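Local structure of 2OG-Fe dioxygenase family protein (Methylibium petroleiphilum, 3PL0) at residues H166-D171 against V217-T222; F172-F177 against V209-D214. The protein probably acts as an iron- and 2-oxoglutarate-dependent dioxygenase, on a substrate not identified here, and is built on a double-stranded beta-helix (cupin) core. All coordinates share one frame; numbering follows the deposited sequence.

Contact 1: H166-D171 against V217-T222; sequences HRDGVD and VIHEST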
ATOM      1  N   HIS A 166      -3.261   6.564 -10.788  1.00 29.97           N
ATOM      2  CA  HIS A 166      -3.307   7.653  -9.810  1.00 31.42           C
ATOM      3  C   HIS A 166      -2.004   7.775  -9.010  1.00 30.76           C
ATOM      4  O   HIS A 166      -1.181   6.841  -8.953  1.00 29.26           O
ATOM      5  CB  HIS A 166      -4.490   7.415  -8.836  1.00 32.72           C
ATOM      6  CG  HIS A 166      -4.281   6.238  -7.936  1.00 35.58           C
ATOM      7  ND1 HIS A 166      -4.546   4.943  -8.331  1.00 35.00           N
ATOM      8  CD2 HIS A 166      -3.779   6.150  -6.683  1.00 42.82           C
ATOM      9  CE1 HIS A 166      -4.241   4.112  -7.349  1.00 46.69           C
ATOM     10  NE2 HIS A 166      -3.766   4.820  -6.338  1.00 39.31           N
ATOM     11  N   ARG A 167      -1.821   8.939  -8.389  1.00 30.11           N
ATOM     12  CA  ARG A 167      -0.955   9.018  -7.239  1.00 29.76           C
ATOM     13  C   ARG A 167      -1.770   9.158  -5.943  1.00 32.31           C
ATOM     14  O   ARG A 167      -2.990   9.312  -5.961  1.00 29.31           O
ATOM     15  CB  ARG A 167       0.067  10.136  -7.393  1.00 28.37           C
ATOM     16  CG  ARG A 167      -0.493  11.534  -7.372  1.00 29.02           C
ATOM     17  CD  ARG A 167       0.611  12.568  -7.548  1.00 29.25           C
ATOM     18  NE  ARG A 167       1.466  12.670  -6.372  1.00 30.95           N
ATOM     19  CZ  ARG A 167       1.436  13.664  -5.481  1.00 40.54           C
ATOM     20  NH1 ARG A 167       0.614  14.703  -5.643  1.00 40.73           N
ATOM     21  NH2 ARG A 167       2.248  13.628  -4.420  1.00 35.69           N
ATOM     22  N   ASP A 168      -1.088   9.105  -4.812  1.00 31.30           N
ATOM     23  CA  ASP A 168      -1.779   9.079  -3.541  1.00 34.54           C
ATOM     24  C   ASP A 168      -1.706  10.424  -2.771  1.00 35.91           C
ATOM     25  O   ASP A 168      -2.285  10.566  -1.714  1.00 37.50           O
ATOM     26  CB  ASP A 168      -1.243   7.939  -2.706  1.00 33.75           C
ATOM     27  CG  ASP A 168      -1.515   6.582  -3.328  1.00 47.03           C
ATOM     28  OD1 ASP A 168      -0.890   6.233  -4.365  1.00 49.43           O
ATOM     29  OD2 ASP A 168      -2.323   5.860  -2.748  1.00 45.44           O
ATOM     30  N   GLY A 169      -0.960  11.384  -3.301  1.00 34.89           N
ATOM     31  CA  GLY A 169      -0.874  12.708  -2.708  1.00 38.05           C
ATOM     32  C   GLY A 169       0.059  12.794  -1.519  1.00 37.01           C
ATOM     33  O   GLY A 169      -0.109  13.682  -0.680  1.00 33.00           O
ATOM     34  N   VAL A 170       1.047  11.891  -1.477  1.00 30.71           N
ATOM     35  CA  VAL A 170       1.968  11.775  -0.362  1.00 29.95           C
ATOM     36  C   VAL A 170       3.389  11.847  -0.919  1.00 29.40           C
ATOM     37  O   VAL A 170       3.585  12.173  -2.075  1.00 30.87           O
ATOM     38  CB  VAL A 170       1.703  10.454   0.425  1.00 28.55           C
ATOM     39  CG1 VAL A 170       0.291  10.447   1.058  1.00 25.27           C
ATOM     40  CG2 VAL A 170       1.878   9.198  -0.477  1.00 25.57           C
ATOM     41  N   ASP A 171       4.385  11.490  -0.132  1.00 27.79           N
ATOM     42  CA  ASP A 171       5.754  11.414  -0.633  1.00 24.42           C
ATOM     43  C   ASP A 171       6.117  10.028  -1.199  1.00 26.21           C
ATOM     44  O   ASP A 171       6.660   9.926  -2.303  1.00 26.75           O
ATOM     45  CB  ASP A 171       6.736  11.780   0.454  1.00 27.70           C
ATOM     46  CG  ASP A 171       6.789  13.286   0.682  1.00 33.89           C
ATOM     47  OD1 ASP A 171       7.606  13.938  -0.003  1.00 41.20           O
ATOM     48  OD2 ASP A 171       5.967  13.789   1.467  1.00 34.70           O
ATOM     49  N   VAL A 217       5.924   8.647 -10.044  1.00 26.06           N
ATOM     50  CA  VAL A 217       5.205   7.600 -10.751  1.00 23.38           C
ATOM     51  C   VAL A 217       3.727   7.662 -10.348  1.00 26.41           C
ATOM     52  O   VAL A 217       3.346   8.299  -9.325  1.00 23.54           O
ATOM     53  CB  VAL A 217       5.796   6.205 -10.459  1.00 21.59           C
ATOM     54  CG1 VAL A 217       7.256   6.136 -10.918  1.00 22.28           C
ATOM     55  CG2 VAL A 217       5.665   5.882  -8.961  1.00 23.84           C
ATOM     56  N   ILE A 218       2.912   7.085 -11.223  1.00 24.23           N
ATOM     57  CA  ILE A 218       1.508   6.811 -10.946  1.00 25.47           C
ATOM     58  C   ILE A 218       1.267   5.307 -11.113  1.00 27.18           C
ATOM     59  O   ILE A 218       2.070   4.595 -11.718  1.00 25.52           O
ATOM     60  CB  ILE A 218       0.545   7.654 -11.801  1.00 23.16           C
ATOM     61  CG1 ILE A 218       0.738   7.386 -13.314  1.00 27.45           C
ATOM     62  CG2 ILE A 218       0.676   9.193 -11.442  1.00 22.96           C
ATOM     63  CD1 ILE A 218      -0.249   8.142 -14.180  1.00 28.91           C
ATOM     64  N   HIS A 219       0.184   4.802 -10.536  1.00 25.47           N
ATOM     65  CA  HIS A 219      -0.009   3.366 -10.546  1.00 22.39           C
ATOM     66  C   HIS A 219      -1.489   3.005 -10.493  1.00 22.46           C
ATOM     67  O   HIS A 219      -2.370   3.884 -10.365  1.00 23.16           O
ATOM     68  CB  HIS A 219       0.789   2.736  -9.401  1.00 24.69           C
ATOM     69  CG  HIS A 219       0.254   3.084  -8.046  1.00 30.68           C
ATOM     70  ND1 HIS A 219      -0.538   2.222  -7.306  1.00 29.38           N
ATOM     71  CD2 HIS A 219       0.346   4.227  -7.324  1.00 31.45           C
ATOM     72  CE1 HIS A 219      -0.897   2.819  -6.178  1.00 40.45           C
ATOM     73  NE2 HIS A 219      -0.358   4.030  -6.156  1.00 36.59           N
ATOM     74  N   GLU A 220      -1.769   1.719 -10.638  1.00 25.09           N
ATOM     75  CA  GLU A 220      -3.145   1.229 -10.748  1.00 24.93           C
ATOM     76  C   GLU A 220      -3.072  -0.250 -10.641  1.00 25.97           C
ATOM     77  O   GLU A 220      -1.980  -0.835 -10.687  1.00 24.11           O
ATOM     78  CB  GLU A 220      -3.791   1.665 -12.089  1.00 28.99           C
ATOM     79  CG  GLU A 220      -3.141   1.016 -13.317  1.00 28.61           C
ATOM     80  CD  GLU A 220      -3.722   1.435 -14.626  1.00 36.79           C
ATOM     81  OE1 GLU A 220      -4.206   2.578 -14.757  1.00 34.71           O
ATOM     82  OE2 GLU A 220      -3.583   0.640 -15.577  1.00 31.87           O
ATOM     83  N   SER A 221      -4.222  -0.907 -10.510  1.00 25.06           N
ATOM     84  CA  SER A 221      -4.239  -2.334 -10.713  1.00 28.22           C
ATOM     85  C   SER A 221      -5.492  -2.705 -11.446  1.00 29.04           C
ATOM     86  O   SER A 221      -6.524  -2.060 -11.279  1.00 27.97           O
ATOM     87  CB  SER A 221      -4.118  -3.117  -9.423  1.00 31.17           C
ATOM     88  OG  SER A 221      -5.227  -2.893  -8.634  1.00 34.91           O
ATOM     89  N   THR A 222      -5.413  -3.771 -12.229  1.00 26.41           N
ATOM     90  CA  THR A 222      -6.541  -4.191 -13.026  1.00 25.64           C
ATOM     91  C   THR A 222      -7.594  -4.923 -12.202  1.00 27.19           C
ATOM     92  O   THR A 222      -7.289  -5.503 -11.186  1.00 23.56           O
ATOM     93  CB  THR A 222      -6.095  -5.068 -14.167  1.00 23.84           C
ATOM     94  OG1 THR A 222      -5.611  -6.304 -13.649  1.00 27.93           O
ATOM     95  CG2 THR A 222      -5.013  -4.296 -15.009  1.00 27.20           C
TER

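Contact 2: F172-F177 against V209-D214; sequences FVAVVF and VLLLDD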
ATOM      1  N   PHE A 172       5.870   8.991  -0.417  1.00 25.76           N
ATOM      2  CA  PHE A 172       6.176   7.594  -0.788  1.00 26.02           C
ATOM      3  C   PHE A 172       5.047   6.677  -0.387  1.00 26.67           C
ATOM      4  O   PHE A 172       4.326   6.947   0.601  1.00 23.80           O
ATOM      5  CB  PHE A 172       7.472   7.105  -0.140  1.00 25.94           C
ATOM      6  CG  PHE A 172       8.664   7.881  -0.554  1.00 25.92           C
ATOM      7  CD1 PHE A 172       9.320   7.585  -1.723  1.00 28.16           C
ATOM      8  CD2 PHE A 172       9.114   8.955   0.213  1.00 26.02           C
ATOM      9  CE1 PHE A 172      10.407   8.316  -2.122  1.00 31.12           C
ATOM     10  CE2 PHE A 172      10.191   9.690  -0.185  1.00 28.17           C
ATOM     11  CZ  PHE A 172      10.846   9.382  -1.343  1.00 29.81           C
ATOM     12  N   VAL A 173       4.851   5.637  -1.217  1.00 25.27           N
ATOM     13  CA  VAL A 173       3.891   4.590  -0.954  1.00 24.77           C
ATOM     14  C   VAL A 173       4.534   3.214  -1.011  1.00 23.52           C
ATOM     15  O   VAL A 173       5.442   2.959  -1.846  1.00 22.86           O
ATOM     16  CB  VAL A 173       2.726   4.669  -1.928  1.00 25.35           C
ATOM     17  CG1 VAL A 173       1.730   3.529  -1.636  1.00 21.38           C
ATOM     18  CG2 VAL A 173       2.036   6.057  -1.816  1.00 24.27           C
ATOM     19  N   ALA A 174       4.103   2.335  -0.101  1.00 22.41           N
ATOM     20  CA  ALA A 174       4.415   0.913  -0.205  1.00 24.90           C
ATOM     21  C   ALA A 174       3.129   0.165  -0.331  1.00 24.23           C
ATOM     22  O   ALA A 174       2.239   0.304   0.509  1.00 26.34           O
ATOM     23  CB  ALA A 174       5.153   0.399   1.019  1.00 23.24           C
ATOM     24  N   VAL A 175       3.024  -0.635  -1.382  1.00 26.10           N
ATOM     25  CA  VAL A 175       1.929  -1.599  -1.527  1.00 24.82           C
ATOM     26  C   VAL A 175       2.474  -2.994  -1.205  1.00 22.64           C
ATOM     27  O   VAL A 175       3.321  -3.529  -1.938  1.00 22.07           O
ATOM     28  CB  VAL A 175       1.375  -1.614  -2.945  1.00 25.72           C
ATOM     29  CG1 VAL A 175       0.207  -2.644  -3.048  1.00 25.83           C
ATOM     30  CG2 VAL A 175       0.898  -0.206  -3.366  1.00 26.00           C
ATOM     31  N   VAL A 176       1.977  -3.597  -0.135  1.00 22.28           N
ATOM     32  CA  VAL A 176       2.465  -4.909   0.309  1.00 19.79           C
ATOM     33  C   VAL A 176       1.416  -5.909  -0.175  1.00 25.18           C
ATOM     34  O   VAL A 176       0.225  -5.734   0.095  1.00 26.18           O
ATOM     35  CB  VAL A 176       2.576  -5.011   1.830  1.00 24.67           C
ATOM     36  CG1 VAL A 176       3.093  -6.402   2.216  1.00 25.58           C
ATOM     37  CG2 VAL A 176       3.451  -3.898   2.369  1.00 21.14           C
ATOM     38  N   PHE A 177       1.840  -6.914  -0.940  1.00 23.85           N
ATOM     39  CA  PHE A 177       0.919  -7.976  -1.371  1.00 24.77           C
ATOM     40  C   PHE A 177       0.793  -8.972  -0.255  1.00 26.12           C
ATOM     41  O   PHE A 177       1.799  -9.507   0.219  1.00 27.95           O
ATOM     42  CB  PHE A 177       1.402  -8.674  -2.621  1.00 26.07           C
ATOM     43  CG  PHE A 177       0.511  -9.776  -3.056  1.00 23.23           C
ATOM     44  CD1 PHE A 177      -0.714  -9.489  -3.643  1.00 26.23           C
ATOM     45  CD2 PHE A 177       0.895 -11.096  -2.909  1.00 24.11           C
ATOM     46  CE1 PHE A 177      -1.573 -10.498  -4.029  1.00 26.55           C
ATOM     47  CE2 PHE A 177       0.047 -12.125  -3.295  1.00 25.79           C
ATOM     48  CZ  PHE A 177      -1.197 -11.825  -3.850  1.00 25.89           C
ATOM     49  N   VAL A 209       6.683  -6.575  -1.926  1.00 24.10           N
ATOM     50  CA  VAL A 209       6.403  -5.149  -1.726  1.00 22.63           C
ATOM     51  C   VAL A 209       6.768  -4.239  -2.910  1.00 25.51           C
ATOM     52  O   VAL A 209       7.860  -4.280  -3.430  1.00 26.13           O
ATOM     53  CB  VAL A 209       7.051  -4.654  -0.447  1.00 26.76           C
ATOM     54  CG1 VAL A 209       6.588  -3.247  -0.166  1.00 25.61           C
ATOM     55  CG2 VAL A 209       6.674  -5.605   0.689  1.00 21.61           C
ATOM     56  N   LEU A 210       5.816  -3.394  -3.315  1.00 23.23           N
ATOM     57  CA  LEU A 210       6.053  -2.395  -4.322  1.00 23.29           C
ATOM     58  C   LEU A 210       6.285  -1.080  -3.605  1.00 22.84           C
ATOM     59  O   LEU A 210       5.385  -0.587  -2.935  1.00 26.37           O
ATOM     60  CB  LEU A 210       4.836  -2.272  -5.250  1.00 24.01           C
ATOM     61  CG  LEU A 210       4.782  -1.118  -6.268  1.00 24.98           C
ATOM     62  CD1 LEU A 210       5.947  -1.241  -7.228  1.00 17.94           C
ATOM     63  CD2 LEU A 210       3.432  -1.129  -6.999  1.00 23.36           C
ATOM     64  N   LEU A 211       7.466  -0.518  -3.796  1.00 21.77           N
ATOM     65  CA  LEU A 211       7.848   0.800  -3.294  1.00 22.77           C
ATOM     66  C   LEU A 211       7.661   1.821  -4.402  1.00 24.52           C
ATOM     67  O   LEU A 211       8.081   1.564  -5.548  1.00 23.67           O
ATOM     68  CB  LEU A 211       9.301   0.810  -2.808  1.00 23.48           C
ATOM     69  CG  LEU A 211       9.642  -0.231  -1.703  1.00 28.11           C
ATOM     70  CD1 LEU A 211      11.090  -0.153  -1.226  1.00 32.59           C
ATOM     71  CD2 LEU A 211       8.635  -0.147  -0.490  1.00 23.24           C
ATOM     72  N   LEU A 212       7.008   2.948  -4.093  1.00 22.46           N
ATOM     73  CA  LEU A 212       6.692   4.001  -5.072  1.00 24.02           C
ATOM     74  C   LEU A 212       7.115   5.395  -4.546  1.00 25.42           C
ATOM     75  O   LEU A 212       6.864   5.747  -3.405  1.00 26.33           O
ATOM     76  CB  LEU A 212       5.173   4.074  -5.330  1.00 27.58           C
ATOM     77  CG  LEU A 212       4.451   2.820  -5.829  1.00 29.53           C
ATOM     78  CD1 LEU A 212       2.926   2.965  -5.657  1.00 27.82           C
ATOM     79  CD2 LEU A 212       4.797   2.525  -7.310  1.00 25.90           C
ATOM     80  N   ASP A 213       7.762   6.174  -5.393  1.00 25.08           N
ATOM     81  CA  ASP A 213       7.967   7.596  -5.145  1.00 24.83           C
ATOM     82  C   ASP A 213       6.752   8.262  -5.735  1.00 26.60           C
ATOM     83  O   ASP A 213       6.595   8.435  -6.971  1.00 26.29           O
ATOM     84  CB  ASP A 213       9.236   8.069  -5.813  1.00 25.26           C
ATOM     85  CG  ASP A 213       9.478   9.558  -5.652  1.00 31.25           C
ATOM     86  OD1 ASP A 213       8.574  10.328  -5.243  1.00 31.17           O
ATOM     87  OD2 ASP A 213      10.604   9.952  -5.976  1.00 31.37           O
ATOM     88  N   ASP A 214       5.878   8.655  -4.839  1.00 27.64           N
ATOM     89  CA  ASP A 214       4.572   9.170  -5.230  1.00 27.97           C
ATOM     90  C   ASP A 214       4.621  10.481  -6.011  1.00 30.74           C
ATOM     91  O   ASP A 214       3.625  10.901  -6.578  1.00 30.55           O
ATOM     92  CB  ASP A 214       3.707   9.352  -3.990  1.00 30.05           C
ATOM     93  CG  ASP A 214       2.258   9.434  -4.317  1.00 36.73           C
ATOM     94  OD1 ASP A 214       1.727   8.467  -4.938  1.00 28.41           O
ATOM     95  OD2 ASP A 214       1.653  10.476  -3.989  1.00 33.40           O
TER

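Contact 1: H166-D171 against V217-T222
His-219 NE2 donates to Asp-168 OD1 at 2.9 Å in a nearly straight bond, with an N-H...O angle of 164°. The oxygen offers its syn lone pair and lies close to the imidazole plane. Carboxylate and ring are turned within 8° of each other, and the bond holds the two flat groups nearly coplanar. His-166 comes over one face of the His-219 ring instead of meeting it in plane. Its NE2 lies 3.5 Å from His-219 NE2, and the two rings are inclined at 52°. The backbones form an antiparallel hydrogen-bonded pair: His-166 N reaches His-219 O at 2.9 Å, and His-219 N returns to His-166 O. This pairing puts both side chains on one side, and in each histidine CG sits between the backbone N and the carbonyl carbon, folding the ring back over the backbones until the imidazoles meet. A leucine in place of His-219 has no ring N-H to offer Asp-168 OD1, and the carboxylate would probably be freer to turn, while His-166 would lose the imidazole face it lies over. Nearby, Arg-167 NE bonds to Asp-214 O. His-166 and Asp-168 form a His-X-Asp sequence that meets a distant histidine, consistent with the two-histidine, one-carboxylate iron site of 2-oxoglutarate dioxygenases.

Contact 2: F172-F177 against V209-D214
Val-173 and Leu-212 form the first of two antiparallel hydrogen-bonded pairs, with Leu-212 N only 2.7 Å from Val-173 O. Val-175 and Leu-210 form the second, Leu-210 N donating to Val-175 O at an N-H...O angle of 173°. Packing is close on the face that carries Phe-172, Ala-174, Val-176, Val-209, Leu-211 and Asp-213. There the Phe-172 ring leans across its neighbour strand, with CD1 3.7 Å from Asp-213 CA. Its CG is anti to the carbonyl carbon (chi1 -62°), and CE1 thereby rests on the Asp-213 side chain. Ala-174 CB meets the Leu-211 methyl CD2 at 3.8 Å, while both methyls of Val-176 lie against CG2 of Val-209. On the other face the packing is still close at Val-173, whose CB lies 4.1 Å from Leu-212 CD1. It thins toward Val-175, which is partly exposed and holds its CG2 4.4 Å from Leu-212 CD1. Asp-213 sends its carboxylate to Arg-135 and to the backbone N of Gln-215. Helix 118-134 covers the Ala-174 and Leu-211 face, Phe-131 stacking on the Phe-172 ring, and the two strands run between strand 237-246, beside 172-177, and strand 24-27, beside 209-213.

How the contacts relate
Contact 2 is nested inside the chain loop that contact 1 closes, and their centres lie about 9 Å apart. Residues 166-171 run straight into strand 172-181, and Asp-214 ties this turn to the end of the other strand: its OD1 lies 2.9 Å from Asp-168 N and its N 2.9 Å from Asp-171 O, both probable hydrogen bonds. This is consistent with a second-shell role for Asp-214 in placing Asp-168. Leu-212 CD1 packs 3.3 Å from His-219 CD2, so the Val-173 and Leu-212 face of contact 2 backs onto the probable iron site, while its Phe-172 and Leu-211 face meets helix 118-134.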